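Local coordinates for protein hydrogenase maturation protease (Wolinella succinogenes, PDB 3PU6) that probably acts as an endopeptidase in the maturation of a hydrogenase, at residues Ala23-Trp35 and Ala134-Gly146. Sequence-based numbering, arbitrary orientation.
Sequences ALGRLVEEQMPEW and AFVALGRIKELDG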
ATOM      1  N   ALA A  23      -6.066   2.507   6.494  1.00 32.90           N
ATOM      2  CA  ALA A  23      -6.634   1.535   7.413  1.00 32.73           C
ATOM      3  C   ALA A  23      -5.758   0.261   7.466  1.00 34.82           C
ATOM      4  O   ALA A  23      -5.361  -0.206   8.537  1.00 36.85           O
ATOM      5  CB  ALA A  23      -8.047   1.225   7.019  1.00 31.06           C
ATOM      6  N   LEU A  24      -5.434  -0.279   6.298  1.00 34.23           N
ATOM      7  CA  LEU A  24      -4.593  -1.459   6.224  1.00 34.50           C
ATOM      8  C   LEU A  24      -3.287  -1.252   6.972  1.00 34.27           C
ATOM      9  O   LEU A  24      -2.789  -2.159   7.611  1.00 34.67           O
ATOM     10  CB  LEU A  24      -4.301  -1.808   4.768  1.00 32.34           C
ATOM     11  CG  LEU A  24      -3.294  -2.930   4.546  1.00 32.98           C
ATOM     12  CD1 LEU A  24      -3.874  -4.269   4.976  1.00 33.22           C
ATOM     13  CD2 LEU A  24      -2.879  -2.959   3.100  1.00 31.75           C
ATOM     14  N   GLY A  25      -2.744  -0.049   6.875  1.00 33.90           N
ATOM     15  CA  GLY A  25      -1.464   0.274   7.467  1.00 34.63           C
ATOM     16  C   GLY A  25      -1.528   0.097   8.959  1.00 37.08           C
ATOM     17  O   GLY A  25      -0.618  -0.436   9.568  1.00 38.09           O
ATOM     18  N   ARG A  26      -2.629   0.533   9.544  1.00 37.09           N
ATOM     19  CA  ARG A  26      -2.815   0.408  10.970  1.00 37.79           C
ATOM     20  C   ARG A  26      -2.925  -1.041  11.398  1.00 39.77           C
ATOM     21  O   ARG A  26      -2.564  -1.380  12.519  1.00 41.69           O
ATOM     22  CB  ARG A  26      -4.062   1.160  11.402  1.00 38.47           C
ATOM     23  CG  ARG A  26      -3.931   2.643  11.244  1.00 38.75           C
ATOM     24  CD  ARG A  26      -5.129   3.384  11.798  1.00 40.91           C
ATOM     25  NE  ARG A  26      -4.873   4.825  11.803  1.00 44.57           N
ATOM     26  CZ  ARG A  26      -5.352   5.683  10.904  1.00 43.39           C
ATOM     27  NH1 ARG A  26      -6.139   5.253   9.924  1.00 40.26           N
ATOM     28  NH2 ARG A  26      -5.051   6.975  10.992  1.00 43.60           N
ATOM     29  N   LEU A  27      -3.441  -1.893  10.516  1.00 39.39           N
ATOM     30  CA  LEU A  27      -3.603  -3.308  10.849  1.00 40.41           C
ATOM     31  C   LEU A  27      -2.251  -3.998  10.911  1.00 40.62           C
ATOM     32  O   LEU A  27      -1.974  -4.747  11.843  1.00 41.24           O
ATOM     33  CB  LEU A  27      -4.527  -4.020   9.859  1.00 38.66           C
ATOM     34  CG  LEU A  27      -5.961  -3.494   9.794  1.00 39.43           C
ATOM     35  CD1 LEU A  27      -6.765  -4.215   8.701  1.00 35.72           C
ATOM     36  CD2 LEU A  27      -6.631  -3.614  11.145  1.00 37.49           C
ATOM     37  N   VAL A  28      -1.414  -3.726   9.915  1.00 40.18           N
ATOM     38  CA  VAL A  28      -0.089  -4.329   9.833  1.00 42.07           C
ATOM     39  C   VAL A  28       0.734  -3.858  11.024  1.00 43.07           C
ATOM     40  O   VAL A  28       1.527  -4.601  11.599  1.00 43.39           O
ATOM     41  CB  VAL A  28       0.616  -3.968   8.490  1.00 39.30           C
ATOM     42  CG1 VAL A  28       2.095  -4.348   8.512  1.00 39.97           C
ATOM     43  CG2 VAL A  28      -0.086  -4.638   7.329  1.00 37.64           C
ATOM     44  N   GLU A  29       0.514  -2.603  11.386  1.00 42.88           N
ATOM     45  CA  GLU A  29       1.211  -1.966  12.480  1.00 41.71           C
ATOM     46  C   GLU A  29       0.944  -2.719  13.778  1.00 44.63           C
ATOM     47  O   GLU A  29       1.870  -2.972  14.551  1.00 44.57           O
ATOM     48  CB  GLU A  29       0.711  -0.536  12.609  1.00 40.43           C
ATOM     49  CG  GLU A  29       1.809   0.474  12.716  1.00 41.62           C
ATOM     50  CD  GLU A  29       1.286   1.823  13.090  1.00 44.89           C
ATOM     51  OE1 GLU A  29       0.042   1.971  13.195  1.00 45.10           O
ATOM     52  OE2 GLU A  29       2.121   2.728  13.287  1.00 48.11           O
ATOM     53  N   GLU A  30      -0.328  -3.058  14.003  1.00 44.44           N
ATOM     54  CA  GLU A  30      -0.764  -3.842  15.154  1.00 45.61           C
ATOM     55  C   GLU A  30      -0.295  -5.279  15.073  1.00 45.76           C
ATOM     56  O   GLU A  30       0.397  -5.764  15.955  1.00 48.18           O
ATOM     57  CB  GLU A  30      -2.287  -3.858  15.260  1.00 45.24           C
ATOM     58  CG  GLU A  30      -2.874  -2.598  15.836  1.00 52.23           C
ATOM     59  CD  GLU A  30      -4.310  -2.368  15.377  1.00 56.67           C
ATOM     60  OE1 GLU A  30      -4.985  -3.364  15.017  1.00 54.63           O
ATOM     61  OE2 GLU A  30      -4.760  -1.192  15.375  1.00 59.11           O
ATOM     62  N   GLN A  31      -0.688  -5.972  14.015  1.00 45.53           N
ATOM     63  CA  GLN A  31      -0.462  -7.407  13.939  1.00 45.70           C
ATOM     64  C   GLN A  31       0.946  -7.833  13.527  1.00 47.40           C
ATOM     65  O   GLN A  31       1.352  -8.967  13.784  1.00 49.74           O
ATOM     66  CB  GLN A  31      -1.470  -8.028  12.993  1.00 44.99           C
ATOM     67  CG  GLN A  31      -2.897  -7.661  13.315  1.00 45.09           C
ATOM     68  CD  GLN A  31      -3.872  -8.558  12.599  1.00 46.79           C
ATOM     69  OE1 GLN A  31      -3.481  -9.579  12.017  1.00 46.62           O
ATOM     70  NE2 GLN A  31      -5.152  -8.195  12.639  1.00 45.33           N
HETATM   71  N   MSE A  32       1.697  -6.928  12.905  1.00 47.80           N
HETATM   72  CA  MSE A  32       2.906  -7.327  12.196  1.00 46.52           C
HETATM   73  C   MSE A  32       4.109  -6.450  12.463  1.00 46.15           C
HETATM   74  O   MSE A  32       4.613  -5.792  11.556  1.00 46.88           O
HETATM   75  CB  MSE A  32       2.617  -7.377  10.702  1.00 45.96           C
HETATM   76  CG  MSE A  32       1.344  -8.168  10.412  1.00 49.40           C
HETATM   77 SE   MSE A  32       1.192  -8.873   8.607  1.00 72.54          SE
HETATM   78  CE  MSE A  32       2.658 -10.159   8.615  1.00 44.07           C
ATOM     79  N   PRO A  33       4.597  -6.479  13.708  1.00 47.31           N
ATOM     80  CA  PRO A  33       5.690  -5.655  14.238  1.00 46.27           C
ATOM     81  C   PRO A  33       6.991  -5.735  13.432  1.00 46.49           C
ATOM     82  O   PRO A  33       7.762  -4.778  13.446  1.00 46.39           O
ATOM     83  CB  PRO A  33       5.903  -6.232  15.638  1.00 47.92           C
ATOM     84  CG  PRO A  33       4.591  -6.866  15.989  1.00 47.76           C
ATOM     85  CD  PRO A  33       4.097  -7.440  14.707  1.00 47.67           C
ATOM     86  N   GLU A  34       7.244  -6.850  12.756  1.00 46.32           N
ATOM     87  CA  GLU A  34       8.441  -6.967  11.925  1.00 46.93           C
ATOM     88  C   GLU A  34       8.372  -6.094  10.667  1.00 45.46           C
ATOM     89  O   GLU A  34       9.385  -5.863   9.987  1.00 43.39           O
ATOM     90  CB  GLU A  34       8.676  -8.418  11.537  1.00 49.43           C
ATOM     91  CG  GLU A  34       9.218  -9.258  12.660  1.00 52.33           C
ATOM     92  CD  GLU A  34       9.683 -10.614  12.178  1.00 59.92           C
ATOM     93  OE1 GLU A  34       9.720 -10.819  10.941  1.00 58.16           O
ATOM     94  OE2 GLU A  34      10.007 -11.474  13.032  1.00 65.13           O
ATOM     95  N   TRP A  35       7.163  -5.630  10.357  1.00 43.70           N
ATOM     96  CA  TRP A  35       6.940  -4.676   9.280  1.00 40.27           C
ATOM     97  C   TRP A  35       7.001  -3.263   9.840  1.00 39.88           C
ATOM     98  O   TRP A  35       6.344  -2.953  10.844  1.00 40.67           O
ATOM     99  CB  TRP A  35       5.563  -4.903   8.641  1.00 40.34           C
ATOM    100  CG  TRP A  35       5.513  -6.093   7.770  1.00 40.96           C
ATOM    101  CD1 TRP A  35       5.462  -7.401   8.164  1.00 41.95           C
ATOM    102  CD2 TRP A  35       5.523  -6.100   6.343  1.00 38.63           C
ATOM    103  NE1 TRP A  35       5.444  -8.225   7.063  1.00 41.60           N
ATOM    104  CE2 TRP A  35       5.478  -7.453   5.933  1.00 39.33           C
ATOM    105  CE3 TRP A  35       5.570  -5.103   5.372  1.00 36.37           C
ATOM    106  CZ2 TRP A  35       5.472  -7.825   4.596  1.00 37.22           C
ATOM    107  CZ3 TRP A  35       5.570  -5.474   4.049  1.00 35.89           C
ATOM    108  CH2 TRP A  35       5.526  -6.824   3.671  1.00 36.35           C
ATOM    109  N   ALA A 134      -9.965  -4.095   3.418  1.00 31.39           N
ATOM    110  CA  ALA A 134      -8.720  -3.854   4.141  1.00 31.06           C
ATOM    111  C   ALA A 134      -8.284  -5.101   4.918  1.00 31.97           C
ATOM    112  O   ALA A 134      -7.112  -5.456   4.923  1.00 31.98           O
ATOM    113  CB  ALA A 134      -8.857  -2.660   5.062  1.00 30.00           C
ATOM    114  N   PHE A 135      -9.232  -5.771   5.560  1.00 32.49           N
ATOM    115  CA  PHE A 135      -8.937  -7.036   6.224  1.00 32.70           C
ATOM    116  C   PHE A 135      -8.509  -8.126   5.262  1.00 33.02           C
ATOM    117  O   PHE A 135      -7.583  -8.877   5.556  1.00 34.80           O
ATOM    118  CB  PHE A 135     -10.097  -7.487   7.105  1.00 33.28           C
ATOM    119  CG  PHE A 135     -10.176  -6.729   8.396  1.00 34.75           C
ATOM    120  CD1 PHE A 135      -9.344  -7.059   9.454  1.00 34.41           C
ATOM    121  CD2 PHE A 135     -11.036  -5.654   8.530  1.00 34.48           C
ATOM    122  CE1 PHE A 135      -9.396  -6.356  10.628  1.00 35.89           C
ATOM    123  CE2 PHE A 135     -11.087  -4.944   9.700  1.00 33.89           C
ATOM    124  CZ  PHE A 135     -10.269  -5.296  10.753  1.00 35.40           C
ATOM    125  N   VAL A 136      -9.162  -8.193   4.108  1.00 31.50           N
ATOM    126  CA  VAL A 136      -8.745  -9.099   3.046  1.00 31.48           C
ATOM    127  C   VAL A 136      -7.324  -8.780   2.569  1.00 32.52           C
ATOM    128  O   VAL A 136      -6.528  -9.682   2.287  1.00 33.52           O
ATOM    129  CB  VAL A 136      -9.739  -9.049   1.863  1.00 31.69           C
ATOM    130  CG1 VAL A 136      -9.155  -9.707   0.628  1.00 30.73           C
ATOM    131  CG2 VAL A 136     -11.061  -9.686   2.250  1.00 28.53           C
ATOM    132  N   ALA A 137      -7.015  -7.486   2.500  1.00 33.33           N
ATOM    133  CA  ALA A 137      -5.680  -6.995   2.144  1.00 33.38           C
ATOM    134  C   ALA A 137      -4.614  -7.323   3.212  1.00 34.14           C
ATOM    135  O   ALA A 137      -3.462  -7.613   2.887  1.00 33.75           O
ATOM    136  CB  ALA A 137      -5.725  -5.495   1.869  1.00 31.28           C
ATOM    137  N   LEU A 138      -5.005  -7.261   4.481  1.00 34.07           N
ATOM    138  CA  LEU A 138      -4.159  -7.700   5.566  1.00 33.95           C
ATOM    139  C   LEU A 138      -3.813  -9.163   5.315  1.00 36.32           C
ATOM    140  O   LEU A 138      -2.663  -9.585   5.448  1.00 37.40           O
ATOM    141  CB  LEU A 138      -4.913  -7.555   6.871  1.00 34.60           C
ATOM    142  CG  LEU A 138      -4.164  -7.880   8.159  1.00 36.80           C
ATOM    143  CD1 LEU A 138      -2.859  -7.104   8.275  1.00 37.00           C
ATOM    144  CD2 LEU A 138      -5.080  -7.579   9.313  1.00 37.32           C
ATOM    145  N   GLY A 139      -4.824  -9.929   4.925  1.00 35.95           N
ATOM    146  CA  GLY A 139      -4.643 -11.327   4.614  1.00 35.56           C
ATOM    147  C   GLY A 139      -3.464 -11.527   3.693  1.00 38.43           C
ATOM    148  O   GLY A 139      -2.569 -12.331   3.978  1.00 38.50           O
ATOM    149  N   ARG A 140      -3.452 -10.780   2.590  1.00 37.02           N
ATOM    150  CA  ARG A 140      -2.429 -10.954   1.559  1.00 36.13           C
ATOM    151  C   ARG A 140      -1.034 -10.512   1.997  1.00 35.17           C
ATOM    152  O   ARG A 140      -0.032 -11.038   1.510  1.00 34.57           O
ATOM    153  CB  ARG A 140      -2.846 -10.245   0.267  1.00 37.09           C
ATOM    154  CG  ARG A 140      -4.324 -10.426  -0.061  1.00 37.19           C
ATOM    155  CD  ARG A 140      -4.655 -11.874  -0.403  1.00 38.49           C
ATOM    156  NE  ARG A 140      -3.979 -12.282  -1.635  1.00 40.54           N
ATOM    157  CZ  ARG A 140      -4.382 -11.950  -2.862  1.00 41.74           C
ATOM    158  NH1 ARG A 140      -5.475 -11.200  -3.037  1.00 38.23           N
ATOM    159  NH2 ARG A 140      -3.692 -12.370  -3.923  1.00 41.31           N
ATOM    160  N   ILE A 141      -0.967  -9.553   2.914  1.00 35.42           N
ATOM    161  CA  ILE A 141       0.327  -9.098   3.429  1.00 36.05           C
ATOM    162  C   ILE A 141       0.897 -10.211   4.264  1.00 35.78           C
ATOM    163  O   ILE A 141       2.090 -10.475   4.226  1.00 35.53           O
ATOM    164  CB  ILE A 141       0.230  -7.802   4.294  1.00 36.55           C
ATOM    165  CG1 ILE A 141       0.049  -6.583   3.398  1.00 33.46           C
ATOM    166  CG2 ILE A 141       1.500  -7.596   5.099  1.00 35.99           C
ATOM    167  CD1 ILE A 141       1.229  -6.362   2.483  1.00 32.90           C
ATOM    168  N   LYS A 142       0.014 -10.862   5.010  1.00 36.40           N
ATOM    169  CA  LYS A 142       0.383 -12.005   5.819  1.00 37.59           C
ATOM    170  C   LYS A 142       0.842 -13.160   4.934  1.00 37.47           C
ATOM    171  O   LYS A 142       1.776 -13.878   5.290  1.00 37.91           O
ATOM    172  CB  LYS A 142      -0.787 -12.437   6.692  1.00 38.06           C
ATOM    173  CG  LYS A 142      -1.129 -11.476   7.807  1.00 39.02           C
ATOM    174  CD  LYS A 142      -2.414 -11.903   8.484  1.00 40.55           C
ATOM    175  CE  LYS A 142      -2.538 -11.348   9.896  1.00 43.24           C
ATOM    176  NZ  LYS A 142      -3.902 -11.603  10.473  1.00 42.74           N
ATOM    177  N   GLU A 143       0.199 -13.337   3.778  1.00 36.83           N
ATOM    178  CA  GLU A 143       0.591 -14.403   2.847  1.00 36.59           C
ATOM    179  C   GLU A 143       1.966 -14.104   2.272  1.00 36.28           C
ATOM    180  O   GLU A 143       2.811 -14.998   2.156  1.00 36.81           O
ATOM    181  CB  GLU A 143      -0.444 -14.588   1.726  1.00 36.68           C
ATOM    182  CG  GLU A 143      -1.837 -14.977   2.230  1.00 38.27           C
ATOM    183  CD  GLU A 143      -2.953 -14.748   1.205  1.00 40.41           C
ATOM    184  OE1 GLU A 143      -2.681 -14.850  -0.018  1.00 38.13           O
ATOM    185  OE2 GLU A 143      -4.104 -14.471   1.639  1.00 41.42           O
ATOM    186  N   LEU A 144       2.190 -12.837   1.936  1.00 35.95           N
ATOM    187  CA  LEU A 144       3.474 -12.404   1.393  1.00 35.83           C
ATOM    188  C   LEU A 144       4.583 -12.581   2.412  1.00 34.93           C
ATOM    189  O   LEU A 144       5.696 -12.980   2.081  1.00 34.20           O
ATOM    190  CB  LEU A 144       3.404 -10.946   0.970  1.00 35.48           C
ATOM    191  CG  LEU A 144       4.783 -10.386   0.651  1.00 35.19           C
ATOM    192  CD1 LEU A 144       5.366 -11.094  -0.567  1.00 34.04           C
ATOM    193  CD2 LEU A 144       4.720  -8.880   0.466  1.00 35.05           C
ATOM    194  N   ASP A 145       4.251 -12.273   3.659  1.00 35.97           N
ATOM    195  CA  ASP A 145       5.166 -12.401   4.780  1.00 36.32           C
ATOM    196  C   ASP A 145       5.681 -13.822   4.924  1.00 38.68           C
ATOM    197  O   ASP A 145       6.882 -14.047   5.102  1.00 39.42           O
ATOM    198  CB  ASP A 145       4.458 -12.008   6.057  1.00 36.44           C
ATOM    199  CG  ASP A 145       5.414 -11.698   7.157  1.00 40.50           C
ATOM    200  OD1 ASP A 145       6.575 -11.355   6.864  1.00 42.31           O
ATOM    201  OD2 ASP A 145       5.008 -11.795   8.322  1.00 44.48           O
ATOM    202  N   GLY A 146       4.749 -14.774   4.849  1.00 38.56           N
ATOM    203  CA  GLY A 146       5.056 -16.190   4.882  1.00 37.24           C
ATOM    204  C   GLY A 146       5.920 -16.621   3.723  1.00 38.16           C
ATOM    205  O   GLY A 146       6.886 -17.362   3.894  1.00 40.23           O
TER
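Leu138 of helix 134-146 enters as a knob among Leu24, Leu27, Val28 and Gln31 of helix 23-31, the axes crossing at -48° with a closest approach of 9.1 Å. Leu138 CG stands anti to the backbone N (chi1 -176°), which carries Leu138 CD2 to within 3.6 Å of Leu27 CB and Leu138 CD1 to 3.8 Å from Val28 CG2. Beside this knob Leu24 CD1 lies against the Ala137-Leu138 backbone and Ala137 CB. Past the end of helix 23-31, selenomethionine Met32 and Trp35 both reach Ile141 CG2, Met32 SE at 3.7 Å and Trp35 with one ring face in a CH-pi contact. The indole edge meets Leu144 CD2, and Trp35 NE1 gives Asp145 OD1 a weak hydrogen bond of 3.3 Å. With an alanine in place of Trp35, Ile141 CG2 would probably lose the ring that covers it and Asp145 its weak indole donor. The solvent side is looser: Leu27 CD1 rests over the face of exposed Phe135, and extended Lys142 donates a hydrogen bond from NZ to Gln31 OE1 (2.6 Å), in the plane of that carbonyl. Beneath, Val28, Trp35, Ile141 and Leu144 touch strands 5-10 and 58-66, the packing of two neighbouring helices on one face of an alpha/beta sheet, as in the hydrogenase maturation protease fold.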